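PDB 6A6F: iron-sulfur cluster assembly scaffold protein NifU from Fervidobacterium islandicum, which probably serves the SUF pathway of iron-sulfur cluster assembly as a SufU-type scaffold or sulfur-acceptor protein and carries a bound zinc ion. Local coordinates for residues A[71-75]-A[107-111]; A[91-95]-A[124-129]; A[86-91]-A[104-108]. All coordinates share one frame; numbering follows the deposited sequence.

Contact 1 of 3, residues A[71-75]-A[107-111]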
loop_
_atom_site.group_PDB
_atom_site.type_symbol
_atom_site.label_atom_id
_atom_site.label_comp_id
_atom_site.label_asym_id
_atom_site.label_seq_id
_atom_site.Cartn_x
_atom_site.Cartn_y
_atom_site.Cartn_z
ATOM N N VAL A 71 -9.999 4.847 -8.340
ATOM C CA VAL A 71 -10.529 5.215 -9.655
ATOM C C VAL A 71 -12.030 4.879 -9.648
ATOM O O VAL A 71 -12.829 5.671 -10.122
ATOM C CB VAL A 71 -9.775 4.569 -10.804
ATOM C CG1 VAL A 71 -10.464 4.813 -12.109
ATOM C CG2 VAL A 71 -8.340 5.113 -10.860
ATOM N N MET A 72 -12.392 3.766 -9.047
ATOM C CA MET A 72 -13.803 3.391 -8.939
ATOM C C MET A 72 -14.615 4.485 -8.231
ATOM O O MET A 72 -15.689 4.911 -8.746
ATOM C CB MET A 72 -13.983 2.077 -8.217
ATOM C CG MET A 72 -15.401 1.610 -8.075
ATOM S SD MET A 72 -15.604 0.182 -7.010
ATOM C CE MET A 72 -15.513 0.884 -5.354
ATOM N N ILE A 73 -14.127 4.908 -7.063
ATOM C CA ILE A 73 -14.854 5.876 -6.255
ATOM C C ILE A 73 -15.018 7.152 -7.029
ATOM O O ILE A 73 -16.094 7.718 -7.095
ATOM C CB ILE A 73 -14.156 6.119 -4.875
ATOM C CG1 ILE A 73 -14.339 4.838 -4.060
ATOM C CG2 ILE A 73 -14.729 7.362 -4.166
ATOM C CD1 ILE A 73 -13.521 4.799 -2.787
ATOM N N GLU A 74 -13.930 7.617 -7.607
ATOM C CA GLU A 74 -13.946 8.871 -8.356
ATOM C C GLU A 74 -14.980 8.798 -9.488
ATOM O O GLU A 74 -15.619 9.792 -9.839
ATOM C CB GLU A 74 -12.544 9.134 -8.895
ATOM C CG GLU A 74 -12.403 10.305 -9.816
ATOM C CD GLU A 74 -11.024 10.297 -10.465
ATOM O OE1 GLU A 74 -10.869 9.598 -11.508
ATOM O OE2 GLU A 74 -10.115 10.943 -9.897
ATOM N N GLN A 75 -15.117 7.632 -10.097
ATOM C CA GLN A 75 -16.011 7.516 -11.221
ATOM C C GLN A 75 -17.479 7.283 -10.795
ATOM O O GLN A 75 -18.374 7.654 -11.544
ATOM C CB GLN A 75 -15.533 6.436 -12.183
ATOM C CG GLN A 75 -14.219 6.777 -12.885
ATOM C CD GLN A 75 -14.317 8.076 -13.666
ATOM O OE1 GLN A 75 -13.561 9.024 -13.443
ATOM N NE2 GLN A 75 -15.310 8.160 -14.501
ATOM N N PRO A 107 -11.560 6.478 -17.609
ATOM C CA PRO A 107 -10.163 6.213 -17.209
ATOM C C PRO A 107 -9.972 4.795 -16.600
ATOM O O PRO A 107 -8.852 4.383 -16.395
ATOM C CB PRO A 107 -9.895 7.316 -16.170
ATOM C CG PRO A 107 -11.215 7.528 -15.538
ATOM C CD PRO A 107 -12.198 7.446 -16.708
ATOM N N ILE A 108 -11.045 4.061 -16.330
ATOM C CA ILE A 108 -10.934 2.709 -15.848
ATOM C C ILE A 108 -10.214 1.871 -16.924
ATOM O O ILE A 108 -9.563 0.854 -16.609
ATOM C CB ILE A 108 -12.287 2.118 -15.443
ATOM C CG1 ILE A 108 -12.928 2.955 -14.349
ATOM C CG2 ILE A 108 -12.142 0.667 -14.971
ATOM C CD1 ILE A 108 -14.409 2.664 -14.162
ATOM N N ILE A 109 -10.259 2.335 -18.179
ATOM C CA ILE A 109 -9.504 1.702 -19.264
ATOM C C ILE A 109 -7.984 1.672 -19.005
ATOM O O ILE A 109 -7.268 0.850 -19.580
ATOM C CB ILE A 109 -9.790 2.357 -20.641
ATOM C CG1 ILE A 109 -9.381 1.433 -21.778
ATOM C CG2 ILE A 109 -9.092 3.668 -20.836
ATOM C CD1 ILE A 109 -10.286 0.233 -21.902
ATOM N N ASN A 110 -7.500 2.529 -18.110
ATOM C CA ASN A 110 -6.081 2.514 -17.780
ATOM C C ASN A 110 -5.619 1.192 -17.119
ATOM O O ASN A 110 -4.461 0.884 -17.168
ATOM C CB ASN A 110 -5.726 3.780 -17.002
ATOM C CG ASN A 110 -5.804 5.016 -17.884
ATOM O OD1 ASN A 110 -5.198 5.024 -18.926
ATOM N ND2 ASN A 110 -6.590 6.015 -17.516
ATOM N N PHE A 111 -6.543 0.365 -16.632
ATOM C CA PHE A 111 -6.220 -0.912 -16.082
ATOM C C PHE A 111 -6.243 -2.096 -17.073
ATOM O O PHE A 111 -6.032 -3.223 -16.650
ATOM C CB PHE A 111 -7.215 -1.208 -14.956
ATOM C CG PHE A 111 -7.114 -0.246 -13.807
ATOM C CD1 PHE A 111 -6.170 -0.453 -12.818
ATOM C CD2 PHE A 111 -7.945 0.852 -13.725
ATOM C CE1 PHE A 111 -6.041 0.407 -11.761
ATOM C CE2 PHE A 111 -7.844 1.740 -12.648
ATOM C CZ PHE A 111 -6.876 1.519 -11.670
#

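Contact 2 of 3, residues A[91-95]-A[124-129]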
loop_
_atom_site.group_PDB
_atom_site.type_symbol
_atom_site.label_atom_id
_atom_site.label_comp_id
_atom_site.label_asym_id
_atom_site.label_seq_id
_atom_site.Cartn_x
_atom_site.Cartn_y
_atom_site.Cartn_z
ATOM N N ALA A 91 -16.239 -3.415 -16.380
ATOM C CA ALA A 91 -14.863 -3.515 -15.884
ATOM C C ALA A 91 -14.469 -4.953 -15.771
ATOM O O ALA A 91 -13.337 -5.318 -16.136
ATOM C CB ALA A 91 -14.727 -2.842 -14.531
ATOM N N GLU A 92 -15.399 -5.767 -15.269
ATOM C CA GLU A 92 -15.204 -7.192 -15.214
ATOM C C GLU A 92 -15.092 -7.780 -16.640
ATOM O O GLU A 92 -14.142 -8.523 -16.922
ATOM C CB GLU A 92 -16.324 -7.889 -14.409
ATOM C CG GLU A 92 -16.072 -9.386 -14.277
ATOM C CD GLU A 92 -16.883 -10.087 -13.199
ATOM O OE1 GLU A 92 -18.098 -9.851 -13.143
ATOM O OE2 GLU A 92 -16.288 -10.894 -12.425
ATOM N N ASN A 93 -15.994 -7.408 -17.543
ATOM C CA ASN A 93 -15.841 -7.828 -18.954
ATOM C C ASN A 93 -14.463 -7.536 -19.526
ATOM O O ASN A 93 -13.891 -8.365 -20.236
ATOM C CB ASN A 93 -16.912 -7.209 -19.868
ATOM C CG ASN A 93 -18.283 -7.845 -19.672
ATOM O OD1 ASN A 93 -18.429 -8.809 -18.921
ATOM N ND2 ASN A 93 -19.293 -7.289 -20.321
ATOM N N MET A 94 -13.937 -6.356 -19.243
ATOM C CA MET A 94 -12.586 -5.991 -19.684
ATOM C C MET A 94 -11.578 -7.032 -19.211
ATOM O O MET A 94 -10.741 -7.523 -19.999
ATOM C CB MET A 94 -12.200 -4.592 -19.146
ATOM C CG MET A 94 -10.935 -3.988 -19.748
ATOM S SD MET A 94 -10.495 -2.334 -19.197
ATOM C CE MET A 94 -10.492 -2.578 -17.412
ATOM N N MET A 95 -11.663 -7.387 -17.929
ATOM C CA MET A 95 -10.698 -8.271 -17.317
ATOM C C MET A 95 -10.761 -9.654 -17.911
ATOM O O MET A 95 -9.744 -10.269 -18.127
ATOM C CB MET A 95 -10.928 -8.368 -15.811
ATOM C CG MET A 95 -10.364 -7.186 -15.042
ATOM S SD MET A 95 -8.588 -7.054 -15.300
ATOM C CE MET A 95 -8.456 -5.593 -16.284
ATOM N N PHE A 124 -7.415 -5.838 -9.053
ATOM C CA PHE A 124 -8.252 -4.917 -9.760
ATOM C C PHE A 124 -9.744 -5.052 -9.441
ATOM O O PHE A 124 -10.451 -4.039 -9.245
ATOM C CB PHE A 124 -8.115 -5.103 -11.260
ATOM C CG PHE A 124 -9.058 -4.264 -12.030
ATOM C CD1 PHE A 124 -8.924 -2.890 -12.047
ATOM C CD2 PHE A 124 -10.111 -4.829 -12.705
ATOM C CE1 PHE A 124 -9.811 -2.088 -12.775
ATOM C CE2 PHE A 124 -11.017 -4.043 -13.409
ATOM C CZ PHE A 124 -10.867 -2.665 -13.445
ATOM N N LEU A 125 -10.231 -6.285 -9.424
ATOM C CA LEU A 125 -11.639 -6.541 -9.243
ATOM C C LEU A 125 -12.150 -6.455 -7.824
ATOM O O LEU A 125 -13.358 -6.369 -7.651
ATOM C CB LEU A 125 -12.050 -7.892 -9.831
ATOM C CG LEU A 125 -12.136 -7.924 -11.357
ATOM C CD1 LEU A 125 -12.474 -9.340 -11.783
ATOM C CD2 LEU A 125 -13.161 -6.936 -11.899
ATOM N N LEU A 126 -11.266 -6.489 -6.822
ATOM C CA LEU A 126 -11.695 -6.501 -5.444
ATOM C C LEU A 126 -12.704 -5.361 -5.101
ATOM O O LEU A 126 -13.801 -5.639 -4.628
ATOM C CB LEU A 126 -10.489 -6.458 -4.489
ATOM C CG LEU A 126 -10.865 -6.337 -3.002
ATOM C CD1 LEU A 126 -11.694 -7.540 -2.599
ATOM C CD2 LEU A 126 -9.644 -6.208 -2.131
ATOM N N PRO A 127 -12.338 -4.073 -5.347
ATOM C CA PRO A 127 -13.342 -3.030 -5.053
ATOM C C PRO A 127 -14.619 -3.186 -5.832
ATOM O O PRO A 127 -15.665 -2.856 -5.303
ATOM C CB PRO A 127 -12.660 -1.732 -5.454
ATOM C CG PRO A 127 -11.530 -2.187 -6.322
ATOM C CD PRO A 127 -11.088 -3.493 -5.809
ATOM N N TRP A 128 -14.538 -3.609 -7.087
ATOM C CA TRP A 128 -15.733 -3.700 -7.953
ATOM C C TRP A 128 -16.696 -4.826 -7.508
ATOM O O TRP A 128 -17.913 -4.642 -7.484
ATOM C CB TRP A 128 -15.317 -3.911 -9.419
ATOM C CG TRP A 128 -14.735 -2.705 -10.049
ATOM C CD1 TRP A 128 -13.429 -2.479 -10.302
ATOM C CD2 TRP A 128 -15.438 -1.537 -10.450
ATOM N NE1 TRP A 128 -13.267 -1.246 -10.840
ATOM C CE2 TRP A 128 -14.496 -0.647 -10.957
ATOM C CE3 TRP A 128 -16.774 -1.146 -10.399
ATOM C CZ2 TRP A 128 -14.843 0.614 -11.436
ATOM C CZ3 TRP A 128 -17.119 0.104 -10.904
ATOM C CH2 TRP A 128 -16.161 0.954 -11.419
ATOM N N LYS A 129 -16.123 -5.978 -7.153
ATOM C CA LYS A 129 -16.880 -7.105 -6.636
ATOM C C LYS A 129 -17.505 -6.751 -5.289
ATOM O O LYS A 129 -18.636 -7.117 -5.032
ATOM C CB LYS A 129 -15.981 -8.343 -6.470
ATOM C CG LYS A 129 -15.359 -8.914 -7.756
ATOM C CD LYS A 129 -16.336 -9.081 -8.914
ATOM C CE LYS A 129 -17.301 -10.239 -8.670
ATOM N NZ LYS A 129 -18.385 -10.352 -9.716
#

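Contact 3 of 3, residues A[86-91]-A[104-108]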
loop_
_atom_site.group_PDB
_atom_site.type_symbol
_atom_site.label_atom_id
_atom_site.label_comp_id
_atom_site.label_asym_id
_atom_site.label_seq_id
_atom_site.Cartn_x
_atom_site.Cartn_y
_atom_site.Cartn_z
ATOM N N GLU A 86 -23.463 -1.034 -14.032
ATOM C CA GLU A 86 -23.146 -1.188 -15.443
ATOM C C GLU A 86 -21.653 -0.938 -15.668
ATOM O O GLU A 86 -20.990 -1.662 -16.433
ATOM C CB GLU A 86 -24.007 -0.234 -16.280
ATOM C CG GLU A 86 -23.738 -0.242 -17.787
ATOM C CD GLU A 86 -24.371 0.951 -18.497
ATOM O OE1 GLU A 86 -24.169 1.109 -19.734
ATOM O OE2 GLU A 86 -25.075 1.732 -17.807
ATOM N N MET A 87 -21.115 0.092 -15.010
ATOM C CA MET A 87 -19.657 0.282 -15.027
ATOM C C MET A 87 -18.946 -0.937 -14.552
ATOM O O MET A 87 -18.042 -1.437 -15.222
ATOM C CB MET A 87 -19.265 1.417 -14.121
ATOM C CG MET A 87 -18.700 2.583 -14.855
ATOM S SD MET A 87 -18.249 3.871 -13.658
ATOM C CE MET A 87 -19.917 4.383 -13.314
ATOM N N MET A 88 -19.367 -1.425 -13.389
ATOM C CA MET A 88 -18.804 -2.651 -12.825
ATOM C C MET A 88 -18.833 -3.834 -13.805
ATOM O O MET A 88 -17.822 -4.526 -13.978
ATOM C CB MET A 88 -19.555 -3.010 -11.555
ATOM C CG MET A 88 -19.015 -4.200 -10.788
ATOM S SD MET A 88 -19.643 -5.842 -11.269
ATOM C CE MET A 88 -21.370 -5.539 -11.547
ATOM N N LYS A 89 -19.983 -4.058 -14.453
ATOM C CA LYS A 89 -20.094 -5.159 -15.431
ATOM C C LYS A 89 -19.099 -4.992 -16.592
ATOM O O LYS A 89 -18.384 -5.933 -16.989
ATOM C CB LYS A 89 -21.555 -5.260 -15.928
ATOM C CG LYS A 89 -21.827 -6.442 -16.869
ATOM C CD LYS A 89 -22.987 -6.178 -17.848
ATOM C CE LYS A 89 -22.522 -5.339 -19.041
ATOM N NZ LYS A 89 -23.619 -4.652 -19.788
ATOM N N ASN A 90 -19.015 -3.786 -17.119
ATOM C CA ASN A 90 -17.990 -3.472 -18.095
ATOM C C ASN A 90 -16.548 -3.710 -17.653
ATOM O O ASN A 90 -15.734 -4.194 -18.454
ATOM C CB ASN A 90 -18.142 -2.066 -18.566
ATOM C CG ASN A 90 -19.191 -1.956 -19.636
ATOM O OD1 ASN A 90 -18.907 -2.214 -20.803
ATOM N ND2 ASN A 90 -20.398 -1.563 -19.254
ATOM N N ALA A 91 -16.239 -3.415 -16.380
ATOM C CA ALA A 91 -14.863 -3.515 -15.884
ATOM C C ALA A 91 -14.469 -4.953 -15.771
ATOM O O ALA A 91 -13.337 -5.318 -16.136
ATOM C CB ALA A 91 -14.727 -2.842 -14.531
ATOM N N VAL A 104 -18.349 3.993 -21.208
ATOM C CA VAL A 104 -18.815 3.737 -19.857
ATOM C C VAL A 104 -17.613 3.708 -18.878
ATOM O O VAL A 104 -17.731 4.154 -17.757
ATOM C CB VAL A 104 -19.577 2.400 -19.795
ATOM C CG1 VAL A 104 -19.842 1.968 -18.365
ATOM C CG2 VAL A 104 -20.893 2.506 -20.562
ATOM N N LEU A 105 -16.463 3.194 -19.318
ATOM C CA LEU A 105 -15.338 2.976 -18.420
ATOM C C LEU A 105 -14.527 4.202 -18.150
ATOM O O LEU A 105 -13.989 4.335 -17.056
ATOM C CB LEU A 105 -14.426 1.851 -18.911
ATOM C CG LEU A 105 -15.105 0.488 -18.739
ATOM C CD1 LEU A 105 -14.121 -0.646 -19.046
ATOM C CD2 LEU A 105 -15.771 0.314 -17.355
ATOM N N GLY A 106 -14.401 5.065 -19.149
ATOM C CA GLY A 106 -13.515 6.200 -19.087
ATOM C C GLY A 106 -12.091 5.818 -18.669
ATOM O O GLY A 106 -11.461 4.925 -19.286
ATOM N N PRO A 107 -11.560 6.478 -17.609
ATOM C CA PRO A 107 -10.163 6.213 -17.209
ATOM C C PRO A 107 -9.972 4.795 -16.600
ATOM O O PRO A 107 -8.852 4.383 -16.395
ATOM C CB PRO A 107 -9.895 7.316 -16.170
ATOM C CG PRO A 107 -11.215 7.528 -15.538
ATOM C CD PRO A 107 -12.198 7.446 -16.708
ATOM N N ILE A 108 -11.045 4.061 -16.330
ATOM C CA ILE A 108 -10.934 2.709 -15.848
ATOM C C ILE A 108 -10.214 1.871 -16.924
ATOM O O ILE A 108 -9.563 0.854 -16.609
ATOM C CB ILE A 108 -12.287 2.118 -15.443
ATOM C CG1 ILE A 108 -12.928 2.955 -14.349
ATOM C CG2 ILE A 108 -12.142 0.667 -14.971
ATOM C CD1 ILE A 108 -14.409 2.664 -14.162
#

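Contact 1 of 3, residues A[71-75]-A[107-111]
Val-71 is the bump of this contact, and the side chains of Ile-108 and Phe-111 form the hollow that takes it. Its two methyl groups are divided between them. CG1, anti to the backbone N (chi1 172°), comes alongside the Ile-108 branch, with Val-71 CG1 and Ile-108 CG1 3.8 Å apart and the two branches pointing opposite ways. The other methyl meets the phenyl ring at its rim and not over a face: Val-71 CG2 lies close to the ring plane, 3.8 Å from Phe-111 CE2 and 4.0 Å from Phe-111 CZ. The valine thus faces a ring edge along one side and an aliphatic branch along the other. One helical turn further on, Gln-75 makes a second fit. Its chain bends at chi2 (-58°), which swings the amide over to the proline ring, and Gln-75 CD rests 3.7 Å from Pro-107 CG. Gln-75 CG also comes to 4.3 Å from Ile-108 CG1, where it borders the same isoleucine branch as Val-71. Helix 63-76 is here packed against the 3-10 turns that follow helix 102-105, within the helical part of the NifU-like alpha/beta fold. Those turns keep their shape through their own backbone bonds, among them Phe-111 N to Ile-108 O at 3.1 Å, and this spacing presents Ile-108 and Phe-111 to the same valine. No hydrogen bond crosses between the segments; the fit comes from van der Waals packing, with the Gln-75 amide laid against the Pro-107 ring. Around it, Phe-9 and Tyr-13 of helix 8-14 also touch Val-71, and Tyr-13 OH is hydrogen-bonded to Glu-74 OE2. Trp-128 of helix 118-135 touches Ile-108, and the ring of Phe-124 meets that of Phe-111 with the planes inclined at about 40°.

Contact 2 of 3, residues A[91-95]-A[124-129]
Glu-92 and Lys-129 form a salt bridge at the edge of a nearly antiparallel helix pair; the axes of segments 91-95 and 124-129 come within 10.6 Å, their N-to-C directions 152° apart. It is a loose pairing: Lys-129 NZ lies 3.5 Å from both Glu-92 OE1 and Glu-92 OE2, two weak hydrogen bonds spread over the carboxylate. The glutamate chain, extended beyond CG, is crossed at about a right angle by the lysine, which is folded twice along its chain and also has Glu-132 of its own helix as a partner, the stronger of the two. Below the charges the interface becomes apolar, with Leu-125 CD2 placed against Glu-92 CA. The buried centre belongs to Phe-124, with Met-95 CE over one face of the ring and Trp-128 CD1 over the opposite one. Met-95 CG packs tightly, 3.3 Å from Phe-124 CD2, and its sulfur makes an oblique Met-aromatic contact. Replacing this ring by an alanine is likely to open a gap between Met-95 and Trp-128 and to leave the thioether end of Met-95 free to turn. Backbone polar atoms are met in several ways. Ala-91 O accepts the regular helical bond from Met-95 N (3.2 Å) while lying at the edge of the Phe-124 ring. Leu-125 O likewise receives Lys-129 N (2.8 Å). Helix 118-135 is kinked where the N atoms of Pro-127 and Trp-128 make no bond to the preceding turn; Phe-124 O, which Trp-128 N would otherwise reach, accepts from Ser-68 OG of helix 63-76. Ala-91 completes the packing through a CH-pi contact, CB standing 4.2 Å from the centroid of the Trp-128 five-membered ring and only 7° off its normal.

Contact 3 of 3, residues A[86-91]-A[104-108]
Helix 81-95 and the short helix 102-105 approach most closely at Met-87 and Val-104, whose CA atoms are 6.0 Å apart, and beyond them the chain turns at Gly-106, with a positive phi of 51°, into the 3-10 segment holding Ile-108. Val-104 projects one methyl into the notch between Met-87 and Asn-90: its CG1 is 3.7 Å from Met-87 CG and equally near Asn-90 ND2. Met-87 CG also presses on the backbone, 3.4 Å from Val-104 O. To lie there it nearly eclipses the hydrogen on its own CA (chi1 -114°), a torsion between the staggered positions. Leu-105 fills the next hollow along the helix, with Leu-105 CD2 3.6 Å from Asn-90 CB and near Met-87 O, while its CD1 borders Asn-90 O. The Asn-90 amide is held at both ends. Asn-90 ND2 donates to Glu-86 O (2.9 Å, N-H...O 160°) from above the carbonyl plane, and the backbone N of Asn-90 reaches the same oxygen from the opposite face, so two donors from Asn-90 hold Glu-86 O. Asn-90 OD1 accepts from Asp-101 N, tying helix 81-95 to the start of the segment leading into helix 102-105. The Met-87 and Ile-108 side chains cross at about a right angle, with Met-87 SD 4.1 Å from Ile-108 CD1. Farther out, Met-87 also touches Gln-75 and Ile-76 of helix 63-76, while Met-88 of helix 81-95 leads to Trp-128 and Glu-132 of helix 118-135.

Overall arrangement
The three contacts join around Ile-108, which belongs to contacts 1 and 3 and whose CD1 lies 3.4 Å from Trp-128 CZ2 of contact 2. Ala-91 is shared by contacts 2 and 3. The contact centres are 8 to 10 Å apart, so helices 63-76, 81-95 and 118-135 pack with the 107-111 segment as one continuous interior. The zinc ion, bound by Cys-37, Asp-39, Cys-62 and Cys-123, lies about 11 Å from the Phe-111 side chain; Cys-123 immediately precedes Phe-124, which links contact 2 to the metal site through the chain.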